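Local coordinates for protein eukaryotic Translation Initiation 4E (Schistosoma mansoni, PDB 3HXI) that binds the 7-methylguanosine cap at the 5' end of mRNA and so probably helps to start cap-dependent translation in this blood fluke, at residues 61-66 against 125-130; 85-90 against 134-139. All coordinates share one frame; numbering follows the deposited sequence.

How the contacts relate
From the N terminus, strand 63-68 comes first, then strand 84-89, then the consecutive strands 121-127 and 134-139. Contact 1 closes a loop from 61-66 to 125-130; contact 2 opens inside that loop, at 85-90, and closes beyond it at 134-139, so the two cross along the chain. Both belong to one antiparallel sheet, in which 121-127 and 134-139 are neighbours and 63-68 and 84-89 lie to their outer sides. Val-125 and Gln-127 of contact 1 bond through the backbone to Ser-136 and Lys-134 of contact 2. Side chains of three of these four adjacent strands touch the cap, and Arg-85 of the fourth reaches it through a water.

Contact 1 of 2, residues 61-66 against 125-130; sequences GKDLYM and VFQPRS. With GTG (7-methyl-guanosine-5'-triphosphate-5'-guanosine), chain C.
Antiparallel pairing of strands 63-68 and 121-127 joins Leu-64 to Phe-126 and Tyr-65 to Val-125 inside the central sheet, and an ion pair from Asp-63 to Arg-129, just past the end of strand 121-127, carries the contact to the bound cap. In the hydrogen-bonded pair, Leu-64 N meets Phe-126 O at 3.0 Å and Phe-126 N meets Leu-64 O at 2.8 Å. Their side chains run side by side on the face covered by helix 96-108. On the other face Val-125 CG1 sits over the Tyr-65 ring, 3.7 Å from its centroid, a CH-pi contact. This is the curved sheet of the eIF4E fold, whose concave side holds the cap. There the two terminal nitrogens of Arg-129 pair with the carboxylate oxygens of Asp-63, NH1 with OD2 and NH2 with OD1, each at 2.8 Å on a syn lone pair; the planes lie only 8° apart, which probably fixes the guanidinium's rotation. A bend at chi2 (-70°) turns the guanidinium edge toward Asp-63. The group so held offers NE to GTG O1B at 2.8 Å and NH1 to GTG O1A. Gln-127 NE2 bonds Asp-63 OD2 from above the carboxylate plane, and donates to GTG O2A at 3.2 Å. Pro-128 O accepts from Gly-61 N (2.9 Å) and Arg-129 NH2 on opposite faces of its plane, while GTG O3E, on the ribose of the unmethylated guanosine, donates to Gly-61 O.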
ATOM      1  N   GLY A  61      -8.742   5.028  12.687  1.00 28.91           N
ATOM      2  CA  GLY A  61      -7.421   5.477  13.126  1.00 28.26           C
ATOM      3  C   GLY A  61      -6.401   4.375  13.364  1.00 27.94           C
ATOM      4  O   GLY A  61      -5.248   4.680  13.719  1.00 28.99           O
ATOM      5  N   LYS A  62      -6.817   3.109  13.210  1.00 26.78           N
ATOM      6  CA  LYS A  62      -5.916   1.941  13.287  1.00 25.26           C
ATOM      7  C   LYS A  62      -5.579   1.549  11.859  1.00 23.69           C
ATOM      8  O   LYS A  62      -6.476   1.264  11.078  1.00 23.55           O
ATOM      9  CB  LYS A  62      -6.571   0.763  14.002  1.00 25.41           C
ATOM     10  CG  LYS A  62      -5.786  -0.571  13.868  1.00 26.64           C
ATOM     11  CD  LYS A  62      -6.349  -1.670  14.780  1.00 27.68           C
ATOM     12  CE  LYS A  62      -6.050  -3.066  14.221  1.00 30.41           C
ATOM     13  NZ  LYS A  62      -6.220  -4.127  15.266  1.00 33.68           N
ATOM     14  N   ASP A  63      -4.301   1.568  11.512  1.00 21.00           N
ATOM     15  CA  ASP A  63      -3.913   1.497  10.113  1.00 19.67           C
ATOM     16  C   ASP A  63      -3.136   0.214   9.816  1.00 19.89           C
ATOM     17  O   ASP A  63      -2.550  -0.381  10.716  1.00 20.46           O
ATOM     18  CB  ASP A  63      -3.080   2.732   9.722  1.00 19.26           C
ATOM     19  CG  ASP A  63      -3.838   4.055   9.902  1.00 18.84           C
ATOM     20  OD1 ASP A  63      -5.057   4.019  10.083  1.00 20.43           O
ATOM     21  OD2 ASP A  63      -3.211   5.146   9.853  1.00 19.51           O
ATOM     22  N   LEU A  64      -3.135  -0.185   8.546  1.00 19.49           N
ATOM     23  CA  LEU A  64      -2.416  -1.357   8.063  1.00 18.84           C
ATOM     24  C   LEU A  64      -1.350  -0.896   7.069  1.00 19.22           C
ATOM     25  O   LEU A  64      -1.639  -0.097   6.166  1.00 17.53           O
ATOM     26  CB  LEU A  64      -3.373  -2.311   7.354  1.00 18.56           C
ATOM     27  CG  LEU A  64      -4.668  -2.682   8.080  1.00 20.45           C
ATOM     28  CD1 LEU A  64      -5.578  -3.513   7.142  1.00 20.28           C
ATOM     29  CD2 LEU A  64      -4.345  -3.431   9.371  1.00 19.64           C
ATOM     30  N   TYR A  65      -0.129  -1.398   7.253  1.00 18.44           N
ATOM     31  CA  TYR A  65       1.013  -1.074   6.381  1.00 17.35           C
ATOM     32  C   TYR A  65       1.608  -2.363   5.845  1.00 18.25           C
ATOM     33  O   TYR A  65       1.915  -3.272   6.636  1.00 17.80           O
ATOM     34  CB  TYR A  65       2.108  -0.338   7.181  1.00 18.48           C
ATOM     35  CG  TYR A  65       1.819   1.124   7.503  1.00 16.26           C
ATOM     36  CD1 TYR A  65       2.477   2.152   6.800  1.00 16.78           C
ATOM     37  CD2 TYR A  65       0.891   1.481   8.498  1.00 18.91           C
ATOM     38  CE1 TYR A  65       2.216   3.495   7.077  1.00 18.91           C
ATOM     39  CE2 TYR A  65       0.623   2.823   8.786  1.00 15.97           C
ATOM     40  CZ  TYR A  65       1.295   3.827   8.068  1.00 18.28           C
ATOM     41  OH  TYR A  65       1.041   5.170   8.314  1.00 19.35           O
ATOM     42  N   MET A  66       1.794  -2.450   4.526  1.00 16.50           N
ATOM     43  CA  MET A  66       2.510  -3.599   3.948  1.00 18.49           C
ATOM     44  C   MET A  66       3.667  -3.110   3.086  1.00 17.51           C
ATOM     45  O   MET A  66       3.445  -2.441   2.065  1.00 16.87           O
ATOM     46  CB  MET A  66       1.596  -4.522   3.137  1.00 17.24           C
ATOM     47  CG  MET A  66       2.339  -5.772   2.600  1.00 22.30           C
ATOM     48  SD  MET A  66       1.489  -6.688   1.299  1.00 21.87           S
ATOM     49  CE  MET A  66       1.775  -5.604  -0.110  1.00 22.62           C
ATOM     50  N   VAL A 125      -0.672   1.181   2.204  1.00 14.62           N
ATOM     51  CA  VAL A 125      -1.200   1.629   3.502  1.00 14.54           C
ATOM     52  C   VAL A 125      -2.722   1.741   3.416  1.00 15.70           C
ATOM     53  O   VAL A 125      -3.241   2.336   2.475  1.00 17.34           O
ATOM     54  CB  VAL A 125      -0.645   3.018   3.893  1.00 13.23           C
ATOM     55  CG1 VAL A 125      -1.037   3.393   5.349  1.00 14.27           C
ATOM     56  CG2 VAL A 125       0.877   3.090   3.721  1.00 14.62           C
ATOM     57  N   PHE A 126      -3.411   1.175   4.398  1.00 15.11           N
ATOM     58  CA  PHE A 126      -4.834   1.375   4.564  1.00 16.28           C
ATOM     59  C   PHE A 126      -5.122   2.165   5.836  1.00 16.70           C
ATOM     60  O   PHE A 126      -4.689   1.782   6.914  1.00 17.13           O
ATOM     61  CB  PHE A 126      -5.572   0.042   4.635  1.00 15.79           C
ATOM     62  CG  PHE A 126      -7.047   0.216   4.815  1.00 16.70           C
ATOM     63  CD1 PHE A 126      -7.768   0.967   3.895  1.00 16.43           C
ATOM     64  CD2 PHE A 126      -7.690  -0.284   5.945  1.00 18.32           C
ATOM     65  CE1 PHE A 126      -9.153   1.169   4.062  1.00 18.44           C
ATOM     66  CE2 PHE A 126      -9.061  -0.082   6.132  1.00 18.05           C
ATOM     67  CZ  PHE A 126      -9.795   0.627   5.187  1.00 16.03           C
ATOM     68  N   GLN A 127      -5.852   3.266   5.695  1.00 17.16           N
ATOM     69  CA  GLN A 127      -6.145   4.165   6.813  1.00 16.02           C
ATOM     70  C   GLN A 127      -7.655   4.400   6.913  1.00 17.13           C
ATOM     71  O   GLN A 127      -8.218   5.199   6.175  1.00 17.56           O
ATOM     72  CB  GLN A 127      -5.399   5.491   6.660  1.00 16.86           C
ATOM     73  CG  GLN A 127      -3.894   5.312   6.601  1.00 17.87           C
ATOM     74  CD  GLN A 127      -3.181   6.614   6.355  1.00 19.55           C
ATOM     75  OE1 GLN A 127      -3.371   7.249   5.314  1.00 20.77           O
ATOM     76  NE2 GLN A 127      -2.368   7.031   7.318  1.00 19.49           N
ATOM     77  N   PRO A 128      -8.320   3.681   7.825  1.00 17.61           N
ATOM     78  CA  PRO A 128      -9.750   3.920   8.035  1.00 18.33           C
ATOM     79  C   PRO A 128      -9.980   5.213   8.827  1.00 18.25           C
ATOM     80  O   PRO A 128      -9.381   5.421   9.882  1.00 18.19           O
ATOM     81  CB  PRO A 128     -10.198   2.693   8.833  1.00 17.68           C
ATOM     82  CG  PRO A 128      -8.976   2.287   9.584  1.00 18.30           C
ATOM     83  CD  PRO A 128      -7.799   2.615   8.690  1.00 17.37           C
ATOM     84  N   ARG A 129     -10.828   6.085   8.294  1.00 19.78           N
ATOM     85  CA  ARG A 129     -11.122   7.352   8.938  1.00 21.73           C
ATOM     86  C   ARG A 129     -12.605   7.641   8.838  1.00 23.44           C
ATOM     87  O   ARG A 129     -13.247   7.294   7.847  1.00 22.44           O
ATOM     88  CB  ARG A 129     -10.363   8.506   8.287  1.00 21.72           C
ATOM     89  CG  ARG A 129      -8.838   8.412   8.304  1.00 22.02           C
ATOM     90  CD  ARG A 129      -8.271   8.604   9.708  1.00 18.68           C
ATOM     91  NE  ARG A 129      -6.813   8.564   9.664  1.00 21.74           N
ATOM     92  CZ  ARG A 129      -6.094   7.449   9.684  1.00 17.95           C
ATOM     93  NH1 ARG A 129      -4.767   7.519   9.639  1.00 16.38           N
ATOM     94  NH2 ARG A 129      -6.702   6.268   9.768  1.00 17.67           N
ATOM     95  N   SER A 130     -13.128   8.266   9.890  1.00 25.85           N
ATOM     96  CA  SER A 130     -14.510   8.763   9.938  1.00 28.07           C
ATOM     97  C   SER A 130     -14.885   9.681   8.774  1.00 27.69           C
ATOM     98  O   SER A 130     -15.980   9.579   8.228  1.00 29.34           O
ATOM     99  CB  SER A 130     -14.721   9.525  11.242  1.00 28.07           C
ATOM    100  OG  SER A 130     -14.715   8.618  12.323  1.00 33.58           O
TER
HETATM  101  PA  GTG C 501      -1.873  10.424   9.009  1.00 21.25           P
HETATM  102  O1A GTG C 501      -2.390   9.387   9.969  1.00 20.05           O
HETATM  103  O2A GTG C 501      -1.376  10.056   7.628  1.00 23.21           O
HETATM  104  O3A GTG C 501      -2.891  11.652   8.823  1.00 21.39           O
HETATM  105  PB  GTG C 501      -4.416  11.782   9.258  1.00 22.28           P
HETATM  106  O1B GTG C 501      -5.239  10.634   8.729  1.00 21.88           O
HETATM  107  O2B GTG C 501      -4.809  13.214   8.906  1.00 20.60           O
HETATM  108  O3B GTG C 501      -4.271  11.723  10.858  1.00 20.52           O
HETATM  109  N9A GTG C 501       3.250  10.509  10.580  1.00 21.80           N
HETATM  110  C8A GTG C 501       2.641   9.867   9.578  1.00 20.77           C
HETATM  111  N7A GTG C 501       3.569   9.169   8.884  1.00 20.35           N
HETATM  112  C7X GTG C 501       3.251   8.331   7.701  1.00 20.75           C
HETATM  113  C5A GTG C 501       4.751   9.387   9.466  1.00 20.56           C
HETATM  114  C6A GTG C 501       6.034   8.918   9.160  1.00 22.64           C
HETATM  115  O6A GTG C 501       6.269   8.149   8.200  1.00 20.99           O
HETATM  116  N1A GTG C 501       7.062   9.341   9.937  1.00 22.15           N
HETATM  117  C2A GTG C 501       6.826  10.177  10.997  1.00 22.57           C
HETATM  118  N2A GTG C 501       7.827  10.605  11.787  1.00 22.37           N
HETATM  119  N3A GTG C 501       5.583  10.622  11.289  1.00 21.59           N
HETATM  120  C4A GTG C 501       4.545  10.225  10.534  1.00 21.15           C
HETATM  121  O5D GTG C 501      -0.645  11.115   9.734  1.00 21.02           O
HETATM  122  C5D GTG C 501      -0.846  11.721  11.006  1.00 20.59           C
HETATM  123  C4D GTG C 501       0.484  12.194  11.548  1.00 21.64           C
HETATM  124  O4D GTG C 501       1.287  11.056  11.828  1.00 20.99           O
HETATM  125  C3D GTG C 501       1.289  13.026  10.570  1.00 23.31           C
HETATM  126  O3D GTG C 501       0.860  14.386  10.569  1.00 22.81           O
HETATM  127  C2D GTG C 501       2.689  12.844  11.103  1.00 23.34           C
HETATM  128  O2D GTG C 501       2.905  13.726  12.215  1.00 23.97           O
HETATM  129  C1D GTG C 501       2.653  11.404  11.602  1.00 22.42           C
HETATM  130  PG  GTG C 501      -5.456  11.611  11.938  1.00 21.25           P
HETATM  131  O1G GTG C 501      -6.731  11.079  11.366  1.00 21.42           O
HETATM  132  O2G GTG C 501      -5.475  12.896  12.748  1.00 22.85           O
HETATM  133  O5E GTG C 501      -4.821  10.481  12.889  1.00 22.25           O
HETATM  134  C5E GTG C 501      -4.769   9.124  12.453  1.00 20.85           C
HETATM  135  C4E GTG C 501      -4.222   8.248  13.561  1.00 22.56           C
HETATM  136  O4E GTG C 501      -2.875   8.643  13.836  1.00 21.11           O
HETATM  137  C3E GTG C 501      -4.973   8.409  14.871  1.00 23.30           C
HETATM  138  O3E GTG C 501      -4.839   7.169  15.585  1.00 24.31           O
HETATM  139  C2E GTG C 501      -4.193   9.475  15.627  1.00 22.62           C
HETATM  140  O2E GTG C 501      -4.348   9.379  17.052  1.00 22.59           O
HETATM  141  C1E GTG C 501      -2.777   9.131  15.188  1.00 24.52           C
HETATM  142  N9B GTG C 501      -1.786  10.226  15.164  1.00 24.29           N
HETATM  143  C8B GTG C 501      -2.117  11.318  14.280  1.00 26.24           C
HETATM  144  N7B GTG C 501      -0.946  12.173  14.447  1.00 26.72           N
HETATM  145  C5B GTG C 501      -0.079  11.554  15.304  1.00 26.85           C
HETATM  146  C6B GTG C 501       1.246  11.915  15.836  1.00 27.70           C
HETATM  147  O6B GTG C 501       1.752  13.008  15.464  1.00 26.90           O
HETATM  148  N1B GTG C 501       1.841  11.057  16.713  1.00 26.77           N
HETATM  149  C2B GTG C 501       1.249   9.873  17.093  1.00 27.23           C
HETATM  150  N2B GTG C 501       1.859   9.026  17.959  1.00 26.10           N
HETATM  151  N3B GTG C 501       0.034   9.483  16.635  1.00 26.54           N
HETATM  152  C4B GTG C 501      -0.630  10.266  15.760  1.00 25.36           C

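Contact 2 of 2, residues 85-90 against 134-139; sequences RWLINV and KLSVWL. With GTG (7-methyl-guanosine-5'-triphosphate-5'-guanosine), chain C.
Backbone hydrogen bonds pair Trp-86 with Val-137 and Ile-88 with Leu-135, joining strands 84-89 and 134-139 as antiparallel neighbours. Ile-88 N meets Leu-135 O at 2.7 Å. Trp-86, Ile-88, Leu-135 and Val-137 share one apolar face, and at the two ends of the pairing Val-90 CG2 presses tightly on Leu-135 CD1 at 3.5 Å and Leu-139 CD1 touches Trp-86 CD1 at 4.0 Å.

Polar and water-mediated links occupy the other face. A chi1 of 74° and the extended chain beyond lay Arg-85 alongside Ser-136, CD 3.4 Å from OG, and Leu-87 CD1 lies 3.7 Å above the centre of the Arg-85 guanidinium. Arg-85 NH2 donates to two waters in the guanidinium plane. One also accepts from Trp-138 NE1 at 2.9 Å; the other accepts from Lys-134 NZ and donates to GTG O2A. Lys-134, bent at chi3, bonds GTG O1B directly through NZ at 2.8 Å. The Trp-138 ring edge meets the cap's N7-methyl in the cap pocket, CZ2 to GTG C7X 3.8 Å.

Strand 84-89 is flanked beyond by 166-169, whose Gln-168 OE1 accepts from Arg-85 NH1, and 134-139 by 121-127; helices 96-108 and 145-159 cover the apolar face.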
ATOM      1  N   ARG A  85       3.627   9.162  -2.414  1.00 17.63           N
ATOM      2  CA  ARG A  85       2.553   8.180  -2.417  1.00 16.40           C
ATOM      3  C   ARG A  85       1.464   8.513  -3.418  1.00 16.31           C
ATOM      4  O   ARG A  85       1.132   9.685  -3.610  1.00 15.88           O
ATOM      5  CB  ARG A  85       1.939   8.036  -1.006  1.00 16.28           C
ATOM      6  CG  ARG A  85       1.050   9.211  -0.613  1.00 17.33           C
ATOM      7  CD  ARG A  85       0.530   9.084   0.793  1.00 16.37           C
ATOM      8  NE  ARG A  85      -0.287  10.241   1.113  1.00 18.63           N
ATOM      9  CZ  ARG A  85      -1.045  10.373   2.194  1.00 20.94           C
ATOM     10  NH1 ARG A  85      -1.762  11.489   2.350  1.00 23.04           N
ATOM     11  NH2 ARG A  85      -1.096   9.409   3.105  1.00 17.56           N
ATOM     12  N   TRP A  86       0.924   7.473  -4.063  1.00 16.61           N
ATOM     13  CA  TRP A  86      -0.374   7.590  -4.723  1.00 16.05           C
ATOM     14  C   TRP A  86      -1.425   7.507  -3.632  1.00 16.54           C
ATOM     15  O   TRP A  86      -1.452   6.527  -2.897  1.00 15.60           O
ATOM     16  CB  TRP A  86      -0.584   6.485  -5.767  1.00 17.07           C
ATOM     17  CG  TRP A  86       0.057   6.823  -7.118  1.00 19.04           C
ATOM     18  CD1 TRP A  86       1.105   6.180  -7.715  1.00 18.53           C
ATOM     19  CD2 TRP A  86      -0.304   7.904  -7.995  1.00 17.40           C
ATOM     20  NE1 TRP A  86       1.407   6.780  -8.944  1.00 15.10           N
ATOM     21  CE2 TRP A  86       0.553   7.838  -9.125  1.00 17.49           C
ATOM     22  CE3 TRP A  86      -1.299   8.903  -7.955  1.00 18.53           C
ATOM     23  CZ2 TRP A  86       0.451   8.739 -10.198  1.00 17.76           C
ATOM     24  CZ3 TRP A  86      -1.387   9.790  -8.998  1.00 17.61           C
ATOM     25  CH2 TRP A  86      -0.509   9.705 -10.114  1.00 17.12           C
ATOM     26  N   LEU A  87      -2.262   8.545  -3.520  1.00 15.31           N
ATOM     27  CA  LEU A  87      -3.311   8.604  -2.505  1.00 15.58           C
ATOM     28  C   LEU A  87      -4.691   8.354  -3.105  1.00 16.76           C
ATOM     29  O   LEU A  87      -5.084   8.984  -4.097  1.00 14.83           O
ATOM     30  CB  LEU A  87      -3.269   9.954  -1.771  1.00 15.77           C
ATOM     31  CG  LEU A  87      -4.438  10.161  -0.792  1.00 15.65           C
ATOM     32  CD1 LEU A  87      -4.236   9.342   0.462  1.00 15.88           C
ATOM     33  CD2 LEU A  87      -4.569  11.629  -0.484  1.00 21.56           C
ATOM     34  N   ILE A  88      -5.418   7.422  -2.489  1.00 16.27           N
ATOM     35  CA  ILE A  88      -6.744   7.023  -2.975  1.00 17.13           C
ATOM     36  C   ILE A  88      -7.760   7.371  -1.894  1.00 16.98           C
ATOM     37  O   ILE A  88      -7.662   6.865  -0.777  1.00 16.85           O
ATOM     38  CB  ILE A  88      -6.833   5.496  -3.206  1.00 17.24           C
ATOM     39  CG1 ILE A  88      -5.852   5.033  -4.294  1.00 17.91           C
ATOM     40  CG2 ILE A  88      -8.290   5.084  -3.595  1.00 17.76           C
ATOM     41  CD1 ILE A  88      -5.405   3.585  -4.102  1.00 18.51           C
ATOM     42  N   ASN A  89      -8.716   8.243  -2.225  1.00 17.88           N
ATOM     43  CA  ASN A  89      -9.766   8.602  -1.297  1.00 18.23           C
ATOM     44  C   ASN A  89     -10.953   7.698  -1.514  1.00 18.44           C
ATOM     45  O   ASN A  89     -11.588   7.713  -2.581  1.00 18.39           O
ATOM     46  CB  ASN A  89     -10.172  10.061  -1.456  1.00 19.61           C
ATOM     47  CG  ASN A  89      -9.067  11.017  -1.051  1.00 19.95           C
ATOM     48  OD1 ASN A  89      -8.383  10.802  -0.051  1.00 20.01           O
ATOM     49  ND2 ASN A  89      -8.888  12.072  -1.827  1.00 21.26           N
ATOM     50  N   VAL A  90     -11.237   6.900  -0.500  1.00 18.26           N
ATOM     51  CA  VAL A  90     -12.302   5.903  -0.557  1.00 18.65           C
ATOM     52  C   VAL A  90     -13.646   6.602  -0.517  1.00 20.21           C
ATOM     53  O   VAL A  90     -13.836   7.536   0.268  1.00 20.59           O
ATOM     54  CB  VAL A  90     -12.193   4.928   0.633  1.00 19.03           C
ATOM     55  CG1 VAL A  90     -13.393   3.973   0.692  1.00 17.92           C
ATOM     56  CG2 VAL A  90     -10.889   4.165   0.554  1.00 18.57           C
ATOM     57  N   LYS A 134      -8.585   6.147   3.438  1.00 17.59           N
ATOM     58  CA  LYS A 134      -7.560   6.398   2.441  1.00 17.97           C
ATOM     59  C   LYS A 134      -6.763   5.121   2.217  1.00 18.07           C
ATOM     60  O   LYS A 134      -6.446   4.407   3.171  1.00 17.48           O
ATOM     61  CB  LYS A 134      -6.613   7.503   2.914  1.00 18.06           C
ATOM     62  CG  LYS A 134      -7.276   8.877   3.097  1.00 19.08           C
ATOM     63  CD  LYS A 134      -6.312   9.848   3.723  1.00 18.53           C
ATOM     64  CE  LYS A 134      -6.193   9.623   5.255  1.00 19.68           C
ATOM     65  NZ  LYS A 134      -5.566  10.808   5.918  1.00 20.63           N
ATOM     66  N   LEU A 135      -6.444   4.837   0.959  1.00 17.70           N
ATOM     67  CA  LEU A 135      -5.461   3.801   0.638  1.00 18.30           C
ATOM     68  C   LEU A 135      -4.328   4.520  -0.071  1.00 18.20           C
ATOM     69  O   LEU A 135      -4.581   5.470  -0.813  1.00 18.12           O
ATOM     70  CB  LEU A 135      -6.042   2.740  -0.296  1.00 17.66           C
ATOM     71  CG  LEU A 135      -6.791   1.528   0.271  1.00 20.00           C
ATOM     72  CD1 LEU A 135      -8.231   1.925   0.653  1.00 20.85           C
ATOM     73  CD2 LEU A 135      -6.838   0.388  -0.756  1.00 18.58           C
ATOM     74  N   SER A 136      -3.102   4.059   0.129  1.00 17.19           N
ATOM     75  CA  SER A 136      -1.935   4.724  -0.444  1.00 17.33           C
ATOM     76  C   SER A 136      -0.977   3.659  -0.940  1.00 17.67           C
ATOM     77  O   SER A 136      -0.911   2.576  -0.372  1.00 17.08           O
ATOM     78  CB  SER A 136      -1.218   5.544   0.629  1.00 18.77           C
ATOM     79  OG  SER A 136      -1.941   6.707   0.965  1.00 23.98           O
ATOM     80  N   VAL A 137      -0.216   3.984  -1.979  1.00 16.36           N
ATOM     81  CA  VAL A 137       0.932   3.182  -2.364  1.00 16.10           C
ATOM     82  C   VAL A 137       2.133   4.113  -2.349  1.00 15.95           C
ATOM     83  O   VAL A 137       2.140   5.137  -3.030  1.00 14.96           O
ATOM     84  CB  VAL A 137       0.781   2.580  -3.757  1.00 16.17           C
ATOM     85  CG1 VAL A 137       2.116   1.969  -4.228  1.00 16.14           C
ATOM     86  CG2 VAL A 137      -0.340   1.559  -3.777  1.00 16.40           C
ATOM     87  N   TRP A 138       3.145   3.731  -1.581  1.00 15.36           N
ATOM     88  CA  TRP A 138       4.362   4.516  -1.417  1.00 16.16           C
ATOM     89  C   TRP A 138       5.399   4.054  -2.433  1.00 16.94           C
ATOM     90  O   TRP A 138       5.613   2.840  -2.592  1.00 16.99           O
ATOM     91  CB  TRP A 138       4.894   4.262  -0.009  1.00 16.87           C
ATOM     92  CG  TRP A 138       4.132   4.969   1.092  1.00 17.02           C
ATOM     93  CD1 TRP A 138       2.788   5.269   1.136  1.00 18.14           C
ATOM     94  CD2 TRP A 138       4.690   5.439   2.318  1.00 19.22           C
ATOM     95  NE1 TRP A 138       2.487   5.897   2.332  1.00 17.90           N
ATOM     96  CE2 TRP A 138       3.640   6.023   3.065  1.00 17.74           C
ATOM     97  CE3 TRP A 138       5.986   5.413   2.866  1.00 18.90           C
ATOM     98  CZ2 TRP A 138       3.850   6.602   4.328  1.00 19.33           C
ATOM     99  CZ3 TRP A 138       6.194   5.986   4.108  1.00 19.03           C
ATOM    100  CH2 TRP A 138       5.122   6.558   4.840  1.00 19.25           C
ATOM    101  N   LEU A 139       6.019   5.031  -3.097  1.00 16.30           N
ATOM    102  CA  LEU A 139       6.971   4.843  -4.190  1.00 17.37           C
ATOM    103  C   LEU A 139       8.309   5.434  -3.778  1.00 18.40           C
ATOM    104  O   LEU A 139       8.356   6.366  -2.975  1.00 18.09           O
ATOM    105  CB  LEU A 139       6.481   5.575  -5.446  1.00 17.31           C
ATOM    106  CG  LEU A 139       5.187   5.088  -6.112  1.00 18.04           C
ATOM    107  CD1 LEU A 139       5.084   5.632  -7.539  1.00 20.94           C
ATOM    108  CD2 LEU A 139       5.155   3.566  -6.171  1.00 19.40           C
TER
HETATM  109  PA  GTG C 501      -1.873  10.424   9.009  1.00 21.25           P
HETATM  110  O1A GTG C 501      -2.390   9.387   9.969  1.00 20.05           O
HETATM  111  O2A GTG C 501      -1.376  10.056   7.628  1.00 23.21           O
HETATM  112  O3A GTG C 501      -2.891  11.652   8.823  1.00 21.39           O
HETATM  113  PB  GTG C 501      -4.416  11.782   9.258  1.00 22.28           P
HETATM  114  O1B GTG C 501      -5.239  10.634   8.729  1.00 21.88           O
HETATM  115  O2B GTG C 501      -4.809  13.214   8.906  1.00 20.60           O
HETATM  116  O3B GTG C 501      -4.271  11.723  10.858  1.00 20.52           O
HETATM  117  N9A GTG C 501       3.250  10.509  10.580  1.00 21.80           N
HETATM  118  C8A GTG C 501       2.641   9.867   9.578  1.00 20.77           C
HETATM  119  N7A GTG C 501       3.569   9.169   8.884  1.00 20.35           N
HETATM  120  C7X GTG C 501       3.251   8.331   7.701  1.00 20.75           C
HETATM  121  C5A GTG C 501       4.751   9.387   9.466  1.00 20.56           C
HETATM  122  C6A GTG C 501       6.034   8.918   9.160  1.00 22.64           C
HETATM  123  O6A GTG C 501       6.269   8.149   8.200  1.00 20.99           O
HETATM  124  N1A GTG C 501       7.062   9.341   9.937  1.00 22.15           N
HETATM  125  C2A GTG C 501       6.826  10.177  10.997  1.00 22.57           C
HETATM  126  N2A GTG C 501       7.827  10.605  11.787  1.00 22.37           N
HETATM  127  N3A GTG C 501       5.583  10.622  11.289  1.00 21.59           N
HETATM  128  C4A GTG C 501       4.545  10.225  10.534  1.00 21.15           C
HETATM  129  O5D GTG C 501      -0.645  11.115   9.734  1.00 21.02           O
HETATM  130  C5D GTG C 501      -0.846  11.721  11.006  1.00 20.59           C
HETATM  131  C4D GTG C 501       0.484  12.194  11.548  1.00 21.64           C
HETATM  132  O4D GTG C 501       1.287  11.056  11.828  1.00 20.99           O
HETATM  133  C3D GTG C 501       1.289  13.026  10.570  1.00 23.31           C
HETATM  134  O3D GTG C 501       0.860  14.386  10.569  1.00 22.81           O
HETATM  135  C2D GTG C 501       2.689  12.844  11.103  1.00 23.34           C
HETATM  136  O2D GTG C 501       2.905  13.726  12.215  1.00 23.97           O
HETATM  137  C1D GTG C 501       2.653  11.404  11.602  1.00 22.42           C
HETATM  138  PG  GTG C 501      -5.456  11.611  11.938  1.00 21.25           P
HETATM  139  O1G GTG C 501      -6.731  11.079  11.366  1.00 21.42           O
HETATM  140  O2G GTG C 501      -5.475  12.896  12.748  1.00 22.85           O
HETATM  141  O5E GTG C 501      -4.821  10.481  12.889  1.00 22.25           O
HETATM  142  C5E GTG C 501      -4.769   9.124  12.453  1.00 20.85           C
HETATM  143  C4E GTG C 501      -4.222   8.248  13.561  1.00 22.56           C
HETATM  144  O4E GTG C 501      -2.875   8.643  13.836  1.00 21.11           O
HETATM  145  C3E GTG C 501      -4.973   8.409  14.871  1.00 23.30           C
HETATM  146  O3E GTG C 501      -4.839   7.169  15.585  1.00 24.31           O
HETATM  147  C2E GTG C 501      -4.193   9.475  15.627  1.00 22.62           C
HETATM  148  O2E GTG C 501      -4.348   9.379  17.052  1.00 22.59           O
HETATM  149  C1E GTG C 501      -2.777   9.131  15.188  1.00 24.52           C
HETATM  150  N9B GTG C 501      -1.786  10.226  15.164  1.00 24.29           N
HETATM  151  C8B GTG C 501      -2.117  11.318  14.280  1.00 26.24           C
HETATM  152  N7B GTG C 501      -0.946  12.173  14.447  1.00 26.72           N
HETATM  153  C5B GTG C 501      -0.079  11.554  15.304  1.00 26.85           C
HETATM  154  C6B GTG C 501       1.246  11.915  15.836  1.00 27.70           C
HETATM  155  O6B GTG C 501       1.752  13.008  15.464  1.00 26.90           O
HETATM  156  N1B GTG C 501       1.841  11.057  16.713  1.00 26.77           N
HETATM  157  C2B GTG C 501       1.249   9.873  17.093  1.00 27.23           C
HETATM  158  N2B GTG C 501       1.859   9.026  17.959  1.00 26.10           N
HETATM  159  N3B GTG C 501       0.034   9.483  16.635  1.00 26.54           N
HETATM  160  C4B GTG C 501      -0.630  10.266  15.760  1.00 25.36           C
HETATM  161  O   HOH W   1       0.055   6.871   3.495  1.00 20.51           O
HETATM  162  O   HOH W   2      -2.847   9.905   5.328  1.00 23.82           O